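Local coordinates for protein maleylacetate reductase (Rhizobium, PDB 3W5S) that catalyses the NADH-dependent reduction of maleylacetate to 3-oxoadipate in the breakdown of gamma-resorcylate, working as a homodimer of the iron-containing alcohol dehydrogenase family, at residues T145-Q150 against T158-E163; A193-A198 against G247-A252; G254-H259 against W347-V352; A278-Y283 against A359-A364. All coordinates share one frame; numbering follows the deposited sequence.

Contact 1: residues T145-Q150 against T158-E163; sequences TPILGQ and TLRGPE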
loop_
_atom_site.group_PDB
_atom_site.type_symbol
_atom_site.label_atom_id
_atom_site.label_comp_id
_atom_site.label_asym_id
_atom_site.label_seq_id
_atom_site.Cartn_x
_atom_site.Cartn_y
_atom_site.Cartn_z
ATOM N N THR A 145 -8.708 -8.821 0.441
ATOM C CA THR A 145 -8.535 -9.045 1.880
ATOM C C THR A 145 -8.183 -10.493 2.135
ATOM O O THR A 145 -8.549 -11.370 1.356
ATOM C CB THR A 145 -9.793 -8.717 2.709
ATOM O OG1 THR A 145 -10.691 -9.833 2.669
ATOM C CG2 THR A 145 -10.498 -7.458 2.210
ATOM N N PRO A 146 -7.489 -10.766 3.263
ATOM C CA PRO A 146 -7.178 -12.132 3.671
ATOM C C PRO A 146 -8.236 -12.676 4.621
ATOM O O PRO A 146 -7.965 -13.620 5.388
ATOM C CB PRO A 146 -5.844 -11.953 4.410
ATOM C CG PRO A 146 -6.009 -10.627 5.102
ATOM C CD PRO A 146 -6.776 -9.772 4.101
ATOM N N ILE A 147 -9.432 -12.086 4.595
ATOM C CA ILE A 147 -10.483 -12.414 5.563
ATOM C C ILE A 147 -11.543 -13.280 4.902
ATOM O O ILE A 147 -11.974 -13.008 3.778
ATOM C CB ILE A 147 -11.166 -11.137 6.097
ATOM C CG1 ILE A 147 -10.127 -10.215 6.750
ATOM C CG2 ILE A 147 -12.299 -11.488 7.078
ATOM C CD1 ILE A 147 -10.634 -8.767 6.918
ATOM N N LEU A 148 -11.974 -14.326 5.594
ATOM C CA LEU A 148 -13.094 -15.152 5.125
ATOM C C LEU A 148 -14.118 -15.370 6.207
ATOM O O LEU A 148 -13.781 -15.817 7.292
ATOM C CB LEU A 148 -12.538 -16.509 4.681
ATOM C CG LEU A 148 -13.510 -17.643 4.363
ATOM C CD1 LEU A 148 -14.384 -17.277 3.203
ATOM C CD2 LEU A 148 -12.736 -18.922 4.124
ATOM N N GLY A 149 -15.378 -15.077 5.897
ATOM C CA GLY A 149 -16.495 -15.409 6.793
ATOM C C GLY A 149 -17.232 -16.604 6.222
ATOM O O GLY A 149 -17.556 -16.631 5.025
ATOM N N GLN A 150 -17.496 -17.595 7.065
ATOM C CA GLN A 150 -18.225 -18.794 6.650
ATOM C C GLN A 150 -19.335 -19.048 7.643
ATOM O O GLN A 150 -19.176 -18.826 8.838
ATOM C CB GLN A 150 -17.310 -20.011 6.643
ATOM C CG GLN A 150 -16.168 -19.898 5.666
ATOM C CD GLN A 150 -15.255 -21.071 5.728
ATOM O OE1 GLN A 150 -15.437 -22.037 4.983
ATOM N NE2 GLN A 150 -14.269 -21.030 6.637
ATOM N N THR A 158 -15.379 -15.549 11.278
ATOM C CA THR A 158 -14.340 -15.039 10.390
ATOM C C THR A 158 -12.964 -15.587 10.742
ATOM O O THR A 158 -12.638 -15.812 11.918
ATOM C CB THR A 158 -14.281 -13.497 10.364
ATOM O OG1 THR A 158 -14.314 -12.994 11.704
ATOM C CG2 THR A 158 -15.444 -12.931 9.582
ATOM N N LEU A 159 -12.181 -15.816 9.693
ATOM C CA LEU A 159 -10.795 -16.248 9.774
ATOM C C LEU A 159 -9.988 -15.293 8.916
ATOM O O LEU A 159 -10.499 -14.723 7.940
ATOM C CB LEU A 159 -10.615 -17.644 9.152
ATOM C CG LEU A 159 -11.260 -18.898 9.721
ATOM C CD1 LEU A 159 -11.261 -19.971 8.637
ATOM C CD2 LEU A 159 -10.503 -19.362 10.950
ATOM N N ARG A 160 -8.711 -15.148 9.257
ATOM C CA ARG A 160 -7.791 -14.349 8.460
ATOM C C ARG A 160 -6.491 -15.128 8.325
ATOM O O ARG A 160 -6.008 -15.698 9.323
ATOM C CB ARG A 160 -7.581 -12.971 9.124
ATOM C CG ARG A 160 -6.326 -12.211 8.692
ATOM C CD ARG A 160 -6.066 -10.963 9.545
ATOM N NE ARG A 160 -6.905 -9.843 9.135
ATOM C CZ ARG A 160 -6.504 -8.791 8.419
ATOM N NH1 ARG A 160 -5.233 -8.656 8.032
ATOM N NH2 ARG A 160 -7.387 -7.848 8.114
ATOM N N GLY A 161 -5.927 -15.165 7.118
ATOM C CA GLY A 161 -4.636 -15.828 6.905
ATOM C C GLY A 161 -4.153 -15.707 5.479
ATOM O O GLY A 161 -4.925 -15.372 4.574
ATOM N N PRO A 162 -2.868 -15.995 5.265
ATOM C CA PRO A 162 -2.277 -15.868 3.941
ATOM C C PRO A 162 -2.899 -16.797 2.911
ATOM O O PRO A 162 -2.905 -16.468 1.707
ATOM C CB PRO A 162 -0.802 -16.240 4.179
ATOM C CG PRO A 162 -0.809 -17.048 5.461
ATOM C CD PRO A 162 -1.893 -16.432 6.282
ATOM N N GLU A 163 -3.419 -17.940 3.365
ATOM C CA GLU A 163 -4.042 -18.918 2.475
ATOM C C GLU A 163 -5.262 -18.315 1.780
ATOM O O GLU A 163 -5.652 -18.759 0.703
ATOM C CB GLU A 163 -4.483 -20.170 3.244
ATOM C CG GLU A 163 -3.374 -20.886 4.016
ATOM C CD GLU A 163 -3.081 -20.271 5.388
ATOM O OE1 GLU A 163 -3.715 -19.253 5.758
ATOM O OE2 GLU A 163 -2.210 -20.818 6.111
#
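I147 and R160 face each other across a two-stranded antiparallel ladder of strands 147-152 and 155-160, which lie between strands 132-136 and 168-171 in chain order, in the N-terminal NADH-binding domain. They are a non-hydrogen-bonded pair, as are G149 and T158, with L148 and L159 as the hydrogen-bonded pair between them. The L148 N to L159 O bond is 2.8 Å long and nearly straight, at 169° at the hydrogen. The return bond from L159 N to L148 O is 2.9 Å. Beyond the strand, G161 N donates to P146 O at 3.1 Å, so the pairing runs one step further into loop. The whole is a beta hairpin, and its two faces differ. On the face of I147, R160 and T158, P146 CG sits over one face of the R160 guanidinium, 3.6 Å from R160 NH1. I147 CD1 comes to 3.6 Å from R160 NH2, approaching obliquely. R160 CG is anti to the backbone N (chi1 160°) and the chain bends at chi3, which brings the guanidinium beside I147 and against P146 CG. Its NH1 bonds to G251 O of helix 233-253. With an alanine at I147, R160 NH2 would probably lose the methyl beside it, opening a gap next to the guanidinium. T158 CG2 rests against G149 CA at 3.9 Å. On the other face, L148 and Q150 lean on helix 115-128, and Q150 OE1 is held by R127. L159 CD1 touches Q150 NE2 at 3.8 Å.

Contact 2: residues A193-A198 against G247-A252; sequences AHAAEA and GTVLGA
H194 has both ring nitrogens engaged, ND1 with H259 NE2 and NE2 with A140 O, while L250 lies over one face of the ring. These two bonds fix the rotation of the imidazole and leave its face to the leucine. L250 CD2 sits 3.6 Å from the centroid of the H194 ring and 16° off the normal, a CH-pi contact. It leans toward the ND1 side, with 3.5 Å between L250 CD2 and H194 ND1. L250 CG is anti to the backbone N (chi1 166°), and this carries the methyl across the gap to the ring. Lower down, L250 CB meets H194 CB at 3.8 Å, so the two side chains touch at the root as well as at the end. G247 CA approaches the same ring obliquely, nearest to H194 CD2 at 4.2 Å. One turn after H194, A198 CB packs at 3.6 Å on V249 CG2 of helix 233-253. The same valine methyl also touches the backbone of A195. The segment axes pass 8.0 Å apart and cross at 45°. The small residues A195, A198 and G247 are consistent with this close approach. A sulfate ion, probably from the crystallisation liquor, is bound close to H194. E197 OE2 bonds to H259 ND1 at the start of helix 257-269. The pair lies in the C-terminal helical domain. Helix 206-228 packs on A195 and V249, and helix 273-289 lies against A193 and A196.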
loop_
_atom_site.group_PDB
_atom_site.type_symbol
_atom_site.label_atom_id
_atom_site.label_comp_id
_atom_site.label_asym_id
_atom_site.label_seq_id
_atom_site.Cartn_x
_atom_site.Cartn_y
_atom_site.Cartn_z
ATOM N N ALA A 193 -18.233 1.186 4.403
ATOM C CA ALA A 193 -18.119 0.637 5.761
ATOM C C ALA A 193 -16.689 0.155 6.042
ATOM O O ALA A 193 -16.165 0.365 7.149
ATOM C CB ALA A 193 -19.121 -0.527 5.955
ATOM N N HIS A 194 -16.055 -0.467 5.031
ATOM C CA HIS A 194 -14.684 -0.940 5.178
ATOM C C HIS A 194 -13.754 0.226 5.502
ATOM O O HIS A 194 -12.926 0.131 6.421
ATOM C CB HIS A 194 -14.177 -1.599 3.896
ATOM C CG HIS A 194 -14.970 -2.785 3.440
ATOM N ND1 HIS A 194 -15.703 -3.600 4.279
ATOM C CD2 HIS A 194 -15.127 -3.289 2.195
ATOM C CE1 HIS A 194 -16.258 -4.572 3.568
ATOM N NE2 HIS A 194 -15.928 -4.398 2.298
ATOM N N ALA A 195 -13.886 1.302 4.726
ATOM C CA ALA A 195 -13.000 2.455 4.889
ATOM C C ALA A 195 -13.294 3.218 6.171
ATOM O O ALA A 195 -12.366 3.694 6.819
ATOM C CB ALA A 195 -13.073 3.367 3.675
ATOM N N ALA A 196 -14.570 3.316 6.543
ATOM C CA ALA A 196 -14.946 4.060 7.750
ATOM C C ALA A 196 -14.351 3.384 8.974
ATOM O O ALA A 196 -13.727 4.042 9.809
ATOM C CB ALA A 196 -16.472 4.158 7.863
ATOM N N GLU A 197 -14.499 2.059 9.065
ATOM C CA GLU A 197 -13.938 1.389 10.229
ATOM C C GLU A 197 -12.409 1.361 10.204
ATOM O O GLU A 197 -11.780 1.305 11.259
ATOM C CB GLU A 197 -14.508 -0.025 10.405
ATOM C CG GLU A 197 -16.011 -0.034 10.743
ATOM C CD GLU A 197 -16.314 -1.061 11.823
ATOM O OE1 GLU A 197 -16.721 -0.659 12.931
ATOM O OE2 GLU A 197 -16.154 -2.298 11.591
ATOM N N ALA A 198 -11.813 1.392 9.015
ATOM C CA ALA A 198 -10.347 1.413 8.939
ATOM C C ALA A 198 -9.779 2.647 9.647
ATOM O O ALA A 198 -8.670 2.596 10.165
ATOM C CB ALA A 198 -9.901 1.357 7.478
ATOM N N GLY A 247 -11.596 -1.931 0.056
ATOM C CA GLY A 247 -11.287 -3.326 0.412
ATOM C C GLY A 247 -9.852 -3.477 0.876
ATOM O O GLY A 247 -9.568 -4.209 1.806
ATOM N N THR A 248 -8.945 -2.748 0.243
ATOM C CA THR A 248 -7.527 -2.846 0.568
ATOM C C THR A 248 -7.298 -2.453 2.023
ATOM O O THR A 248 -6.547 -3.130 2.747
ATOM C CB THR A 248 -6.709 -1.976 -0.368
ATOM O OG1 THR A 248 -6.834 -2.487 -1.709
ATOM C CG2 THR A 248 -5.272 -2.000 0.062
ATOM N N VAL A 249 -7.950 -1.368 2.456
ATOM C CA VAL A 249 -7.693 -0.910 3.823
ATOM C C VAL A 249 -8.321 -1.841 4.839
ATOM O O VAL A 249 -7.714 -2.085 5.871
ATOM C CB VAL A 249 -8.044 0.592 4.061
ATOM C CG1 VAL A 249 -7.283 1.473 3.072
ATOM C CG2 VAL A 249 -9.533 0.824 3.919
ATOM N N LEU A 250 -9.502 -2.412 4.539
ATOM C CA LEU A 250 -10.051 -3.515 5.355
ATOM C C LEU A 250 -9.045 -4.662 5.520
ATOM O O LEU A 250 -8.772 -5.114 6.638
ATOM C CB LEU A 250 -11.368 -4.059 4.741
ATOM C CG LEU A 250 -11.880 -5.409 5.288
ATOM C CD1 LEU A 250 -12.177 -5.372 6.789
ATOM C CD2 LEU A 250 -13.114 -5.929 4.538
ATOM N N GLY A 251 -8.479 -5.120 4.410
ATOM C CA GLY A 251 -7.498 -6.191 4.425
ATOM C C GLY A 251 -6.267 -5.835 5.236
ATOM O O GLY A 251 -5.636 -6.708 5.847
ATOM N N ALA A 252 -5.895 -4.559 5.218
ATOM C CA ALA A 252 -4.655 -4.127 5.875
ATOM C C ALA A 252 -4.815 -3.976 7.381
ATOM O O ALA A 252 -3.913 -4.383 8.129
ATOM C CB ALA A 252 -4.158 -2.840 5.270
#

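Contact 3: residues G254-H259 against W347-V352; sequences GMSLHH and WCPRPV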
loop_
_atom_site.group_PDB
_atom_site.type_symbol
_atom_site.label_atom_id
_atom_site.label_comp_id
_atom_site.label_asym_id
_atom_site.label_seq_id
_atom_site.Cartn_x
_atom_site.Cartn_y
_atom_site.Cartn_z
ATOM N N GLY A 254 -7.993 -4.289 9.346
ATOM C CA GLY A 254 -8.995 -5.041 10.053
ATOM C C GLY A 254 -10.278 -4.265 10.247
ATOM O O GLY A 254 -10.567 -3.311 9.510
ATOM N N MET A 255 -11.070 -4.733 11.215
ATOM C CA MET A 255 -12.446 -4.265 11.338
ATOM C C MET A 255 -12.891 -4.228 12.791
ATOM O O MET A 255 -12.150 -4.612 13.719
ATOM C CB MET A 255 -13.380 -5.089 10.433
ATOM C CG MET A 255 -13.352 -6.584 10.754
ATOM S SD MET A 255 -14.067 -7.781 9.533
ATOM C CE MET A 255 -13.345 -9.255 10.216
ATOM N N SER A 256 -14.106 -3.721 12.973
ATOM C CA SER A 256 -14.556 -3.385 14.309
ATOM C C SER A 256 -16.050 -3.675 14.469
ATOM O O SER A 256 -16.599 -4.565 13.786
ATOM C CB SER A 256 -14.186 -1.918 14.599
ATOM O OG SER A 256 -14.398 -1.569 15.961
ATOM N N LEU A 257 -16.688 -2.947 15.379
ATOM C CA LEU A 257 -18.100 -3.185 15.734
ATOM C C LEU A 257 -19.032 -3.298 14.551
ATOM O O LEU A 257 -19.905 -4.187 14.534
ATOM C CB LEU A 257 -18.597 -2.077 16.695
ATOM C CG LEU A 257 -20.097 -2.073 17.001
ATOM C CD1 LEU A 257 -20.472 -3.312 17.774
ATOM C CD2 LEU A 257 -20.488 -0.771 17.716
ATOM N N HIS A 258 -18.903 -2.406 13.572
ATOM C CA HIS A 258 -19.835 -2.441 12.470
ATOM C C HIS A 258 -19.784 -3.782 11.721
ATOM O O HIS A 258 -20.827 -4.417 11.493
ATOM C CB HIS A 258 -19.566 -1.312 11.487
ATOM C CG HIS A 258 -20.367 -1.436 10.241
ATOM N ND1 HIS A 258 -21.681 -1.019 10.155
ATOM C CD2 HIS A 258 -20.081 -2.028 9.053
ATOM C CE1 HIS A 258 -22.142 -1.270 8.943
ATOM N NE2 HIS A 258 -21.200 -1.908 8.264
ATOM N N HIS A 259 -18.583 -4.215 11.355
ATOM C CA HIS A 259 -18.463 -5.488 10.668
ATOM C C HIS A 259 -18.931 -6.647 11.542
ATOM O O HIS A 259 -19.566 -7.572 11.027
ATOM C CB HIS A 259 -17.054 -5.708 10.090
ATOM C CG HIS A 259 -16.727 -4.798 8.940
ATOM N ND1 HIS A 259 -16.416 -3.463 9.116
ATOM C CD2 HIS A 259 -16.624 -5.028 7.608
ATOM C CE1 HIS A 259 -16.174 -2.903 7.941
ATOM N NE2 HIS A 259 -16.274 -3.834 7.016
ATOM N N TRP A 347 -12.381 -5.848 17.977
ATOM C CA TRP A 347 -11.931 -4.700 18.767
ATOM C C TRP A 347 -12.639 -3.409 18.375
ATOM O O TRP A 347 -12.850 -3.145 17.196
ATOM C CB TRP A 347 -10.417 -4.515 18.622
ATOM C CG TRP A 347 -9.807 -3.512 19.558
ATOM C CD1 TRP A 347 -9.268 -3.767 20.784
ATOM C CD2 TRP A 347 -9.658 -2.097 19.339
ATOM N NE1 TRP A 347 -8.791 -2.605 21.346
ATOM C CE2 TRP A 347 -9.020 -1.564 20.481
ATOM C CE3 TRP A 347 -10.014 -1.229 18.297
ATOM C CZ2 TRP A 347 -8.716 -0.191 20.610
ATOM C CZ3 TRP A 347 -9.697 0.149 18.417
ATOM C CH2 TRP A 347 -9.059 0.641 19.562
ATOM N N CYS A 348 -12.947 -2.590 19.377
ATOM C CA CYS A 348 -13.615 -1.287 19.198
ATOM C C CYS A 348 -13.022 -0.246 20.171
ATOM O O CYS A 348 -12.724 -0.585 21.314
ATOM C CB CYS A 348 -15.103 -1.461 19.493
ATOM S SG CYS A 348 -16.126 -0.023 19.028
ATOM N N PRO A 349 -12.868 1.029 19.745
ATOM C CA PRO A 349 -12.340 2.057 20.658
ATOM C C PRO A 349 -13.298 2.422 21.793
ATOM O O PRO A 349 -12.870 3.023 22.770
ATOM C CB PRO A 349 -12.058 3.271 19.737
ATOM C CG PRO A 349 -12.781 3.006 18.497
ATOM C CD PRO A 349 -12.976 1.517 18.356
ATOM N N ARG A 350 -14.563 2.027 21.662
ATOM C CA ARG A 350 -15.577 2.184 22.700
ATOM C C ARG A 350 -15.945 0.773 23.205
ATOM O O ARG A 350 -16.013 -0.164 22.385
ATOM C CB ARG A 350 -16.789 2.888 22.059
ATOM C CG ARG A 350 -17.777 3.451 23.023
ATOM C CD ARG A 350 -18.689 4.469 22.393
ATOM N NE ARG A 350 -19.761 4.693 23.333
ATOM C CZ ARG A 350 -20.920 5.284 23.086
ATOM N NH1 ARG A 350 -21.205 5.774 21.895
ATOM N NH2 ARG A 350 -21.804 5.402 24.072
ATOM N N PRO A 351 -16.190 0.600 24.522
ATOM C CA PRO A 351 -16.702 -0.677 25.029
ATOM C C PRO A 351 -17.995 -0.998 24.307
ATOM O O PRO A 351 -18.785 -0.089 24.042
ATOM C CB PRO A 351 -17.006 -0.385 26.505
ATOM C CG PRO A 351 -16.048 0.683 26.873
ATOM C CD PRO A 351 -15.954 1.554 25.621
ATOM N N VAL A 352 -18.194 -2.269 23.985
ATOM C CA VAL A 352 -19.375 -2.707 23.246
ATOM C C VAL A 352 -20.023 -3.900 23.956
ATOM O O VAL A 352 -20.017 -5.032 23.446
ATOM C CB VAL A 352 -19.051 -2.987 21.729
ATOM C CG1 VAL A 352 -18.842 -1.681 20.969
ATOM C CG2 VAL A 352 -17.824 -3.873 21.555
#
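S256 OG donates to W347 O at 2.5 Å, unusually short, and this hydrogen bond ties the loop before helix 257-269 to the loop before helix 354-366. The hydroxyl comes in the carbonyl plane, on a lone pair, with a C=O...O angle of 135°. S256 OG is anti to the backbone N (chi1 -171°), which places the hydroxyl against the W347 carbonyl. The same S256 OG lies 3.3 Å from C348 CA. Beside it the contact is apolar. C348 SG stands 4.0 Å from L257 CB, and V352 CG1 lies 3.8 Å from L257 CD2 and 3.9 Å from L257 CD1. L257 and V352 run past each other in opposite directions, and the valine methyl touches both branches of the leucine.

A second shell holds both segments in place. E197 carboxylate oxygens accept from S256 N and H258 N, pinning the backbone at the start of helix 257-269. S256 is the N-cap residue by position, but its hydroxyl is spent on W347 O. In the other segment, R350 NH1 bonds to Y287 O and its guanidinium makes a cation-pi contact with the Y287 ring, while Y287 OH bonds to P351 O. Helix 273-289, which carries Y287, thus packs against L257 and V352, while helix 181-198 reaches the segment 254-259 through E197.

Contact 4: residues A278-Y283 against A359-A364; sequences AVLLPY and ALLQRA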
loop_
_atom_site.group_PDB
_atom_site.type_symbol
_atom_site.label_atom_id
_atom_site.label_comp_id
_atom_site.label_asym_id
_atom_site.label_seq_id
_atom_site.Cartn_x
_atom_site.Cartn_y
_atom_site.Cartn_z
ATOM N N ALA A 278 -25.599 -1.356 4.729
ATOM C CA ALA A 278 -26.187 -0.059 4.455
ATOM C C ALA A 278 -27.025 0.444 5.610
ATOM O O ALA A 278 -26.937 1.615 5.964
ATOM C CB ALA A 278 -27.049 -0.121 3.204
ATOM N N VAL A 279 -27.851 -0.442 6.176
ATOM C CA VAL A 279 -28.729 -0.061 7.282
ATOM C C VAL A 279 -27.954 0.247 8.557
ATOM O O VAL A 279 -28.222 1.257 9.211
ATOM C CB VAL A 279 -29.746 -1.166 7.564
ATOM C CG1 VAL A 279 -30.466 -0.858 8.895
ATOM C CG2 VAL A 279 -30.754 -1.212 6.411
ATOM N N LEU A 280 -26.971 -0.579 8.887
ATOM C CA LEU A 280 -26.299 -0.418 10.174
ATOM C C LEU A 280 -25.292 0.728 10.203
ATOM O O LEU A 280 -25.055 1.311 11.258
ATOM C CB LEU A 280 -25.576 -1.710 10.569
ATOM C CG LEU A 280 -26.475 -2.835 11.032
ATOM C CD1 LEU A 280 -25.627 -4.081 11.234
ATOM C CD2 LEU A 280 -27.158 -2.449 12.324
ATOM N N LEU A 281 -24.700 1.034 9.051
ATOM C CA LEU A 281 -23.504 1.920 9.050
ATOM C C LEU A 281 -23.704 3.290 9.730
ATOM O O LEU A 281 -22.856 3.703 10.498
ATOM C CB LEU A 281 -22.954 2.063 7.617
ATOM C CG LEU A 281 -21.577 2.771 7.588
ATOM C CD1 LEU A 281 -20.500 1.974 8.328
ATOM C CD2 LEU A 281 -21.166 3.019 6.151
ATOM N N PRO A 282 -24.839 3.974 9.505
ATOM C CA PRO A 282 -24.928 5.292 10.175
ATOM C C PRO A 282 -24.932 5.138 11.707
ATOM O O PRO A 282 -24.414 6.011 12.437
ATOM C CB PRO A 282 -26.262 5.864 9.648
ATOM C CG PRO A 282 -26.421 5.170 8.300
ATOM C CD PRO A 282 -25.953 3.756 8.554
ATOM N N TYR A 283 -25.523 4.041 12.197
ATOM C CA TYR A 283 -25.652 3.835 13.653
ATOM C C TYR A 283 -24.343 3.387 14.282
ATOM O O TYR A 283 -23.991 3.825 15.369
ATOM C CB TYR A 283 -26.789 2.841 13.994
ATOM C CG TYR A 283 -28.084 3.281 13.387
ATOM C CD1 TYR A 283 -28.831 4.306 13.979
ATOM C CD2 TYR A 283 -28.542 2.731 12.192
ATOM C CE1 TYR A 283 -30.023 4.746 13.387
ATOM C CE2 TYR A 283 -29.749 3.146 11.622
ATOM C CZ TYR A 283 -30.456 4.155 12.223
ATOM O OH TYR A 283 -31.623 4.611 11.671
ATOM N N ALA A 359 -29.251 -1.607 22.333
ATOM C CA ALA A 359 -29.806 -0.271 22.086
ATOM C C ALA A 359 -29.501 0.203 20.685
ATOM O O ALA A 359 -30.339 0.805 20.025
ATOM C CB ALA A 359 -29.267 0.719 23.093
ATOM N N LEU A 360 -28.279 -0.054 20.228
ATOM C CA LEU A 360 -27.901 0.306 18.860
ATOM C C LEU A 360 -28.766 -0.425 17.836
ATOM O O LEU A 360 -29.261 0.177 16.872
ATOM C CB LEU A 360 -26.407 0.040 18.636
ATOM C CG LEU A 360 -25.728 0.534 17.362
ATOM C CD1 LEU A 360 -24.210 0.538 17.572
ATOM C CD2 LEU A 360 -26.108 -0.366 16.183
ATOM N N LEU A 361 -28.926 -1.727 18.048
ATOM C CA LEU A 361 -29.770 -2.521 17.159
ATOM C C LEU A 361 -31.213 -2.026 17.179
ATOM O O LEU A 361 -31.877 -2.041 16.146
ATOM C CB LEU A 361 -29.691 -4.019 17.504
ATOM C CG LEU A 361 -28.352 -4.725 17.216
ATOM C CD1 LEU A 361 -28.477 -6.202 17.687
ATOM C CD2 LEU A 361 -27.970 -4.664 15.742
ATOM N N GLN A 362 -31.700 -1.590 18.344
ATOM C CA GLN A 362 -33.036 -0.979 18.429
ATOM C C GLN A 362 -33.131 0.301 17.606
ATOM O O GLN A 362 -34.098 0.499 16.884
ATOM C CB GLN A 362 -33.471 -0.722 19.876
ATOM C CG GLN A 362 -34.927 -0.260 19.968
ATOM C CD GLN A 362 -35.892 -1.357 19.556
ATOM O OE1 GLN A 362 -35.737 -2.514 19.966
ATOM N NE2 GLN A 362 -36.897 -1.008 18.739
ATOM N N ARG A 363 -32.101 1.145 17.670
ATOM C CA ARG A 363 -32.070 2.336 16.826
ATOM C C ARG A 363 -32.101 1.967 15.334
ATOM O O ARG A 363 -32.833 2.576 14.562
ATOM C CB ARG A 363 -30.838 3.201 17.143
ATOM C CG ARG A 363 -30.904 3.819 18.548
ATOM C CD ARG A 363 -29.829 4.888 18.769
ATOM N NE ARG A 363 -28.456 4.383 18.817
ATOM C CZ ARG A 363 -27.874 3.797 19.865
ATOM N NH1 ARG A 363 -28.544 3.590 20.995
ATOM N NH2 ARG A 363 -26.606 3.417 19.780
ATOM N N ALA A 364 -31.315 0.961 14.945
ATOM C CA ALA A 364 -31.254 0.556 13.536
ATOM C C ALA A 364 -32.562 -0.079 13.081
ATOM O O ALA A 364 -32.956 0.076 11.934
ATOM C CB ALA A 364 -30.069 -0.377 13.298
HETATM O O HOH W 1 -25.832 4.707 17.287
#
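Y283 CG is anti to its carbonyl carbon (chi1 -55°), and the ring is turned so that one face lies on the backbone of R363 and A364. A364 CA sits 3.8 Å from the centroid of the Y283 ring and 21° off the normal, a CH-pi contact. A364 CB reaches Y283 CD2 at 3.6 Å, and also L280 CD2 at 3.7 Å, so the small residue is wedged between ring and leucine. R363 CB touches Y283 CD1 at 3.9 Å. Y283 OH bonds to A368 O near the end of the chain. A leucine in place of Y283 would probably leave A368 O without this mate and uncover the backbone of R363 and A364. L360 CD2 packs on Y283 CB at 3.9 Å. At the margin one water joins the helices: it donates to Y283 O at 2.8 Å and accepts from R363 NH2 at 2.9 Å. R363 is bent at chi3, which brings its guanidinium back over L360 CA. The axes of the two segments cross at 123°. This is helix packing within the alpha-helical C-terminal domain, joining helix 273-289 to helix 354-366, the last helix of the chain.

Overall arrangement
Contact 1 comes first along the chain and belongs to the N-terminal domain; contacts 2, 3 and 4 follow in the helical C-terminal domain. Contacts 1 and 2 touch, with centres about 14 Å apart. Contacts 2 and 3 lie closest, about 12 Å between centres, and meet through polar side chains; helices 233-253 and 257-269 are consecutive. Contacts 3 and 4 are about 14 Å apart, and their segments interleave along the chain, so the late loop and helix 354-366 fold back on helices 257-269 and 273-289. Contacts 1 and 4, about 25 Å apart, mark the ends of the series. Together the contacts tie the hairpin of the NADH-binding domain, through contacts 2 and 3, to the helical domain.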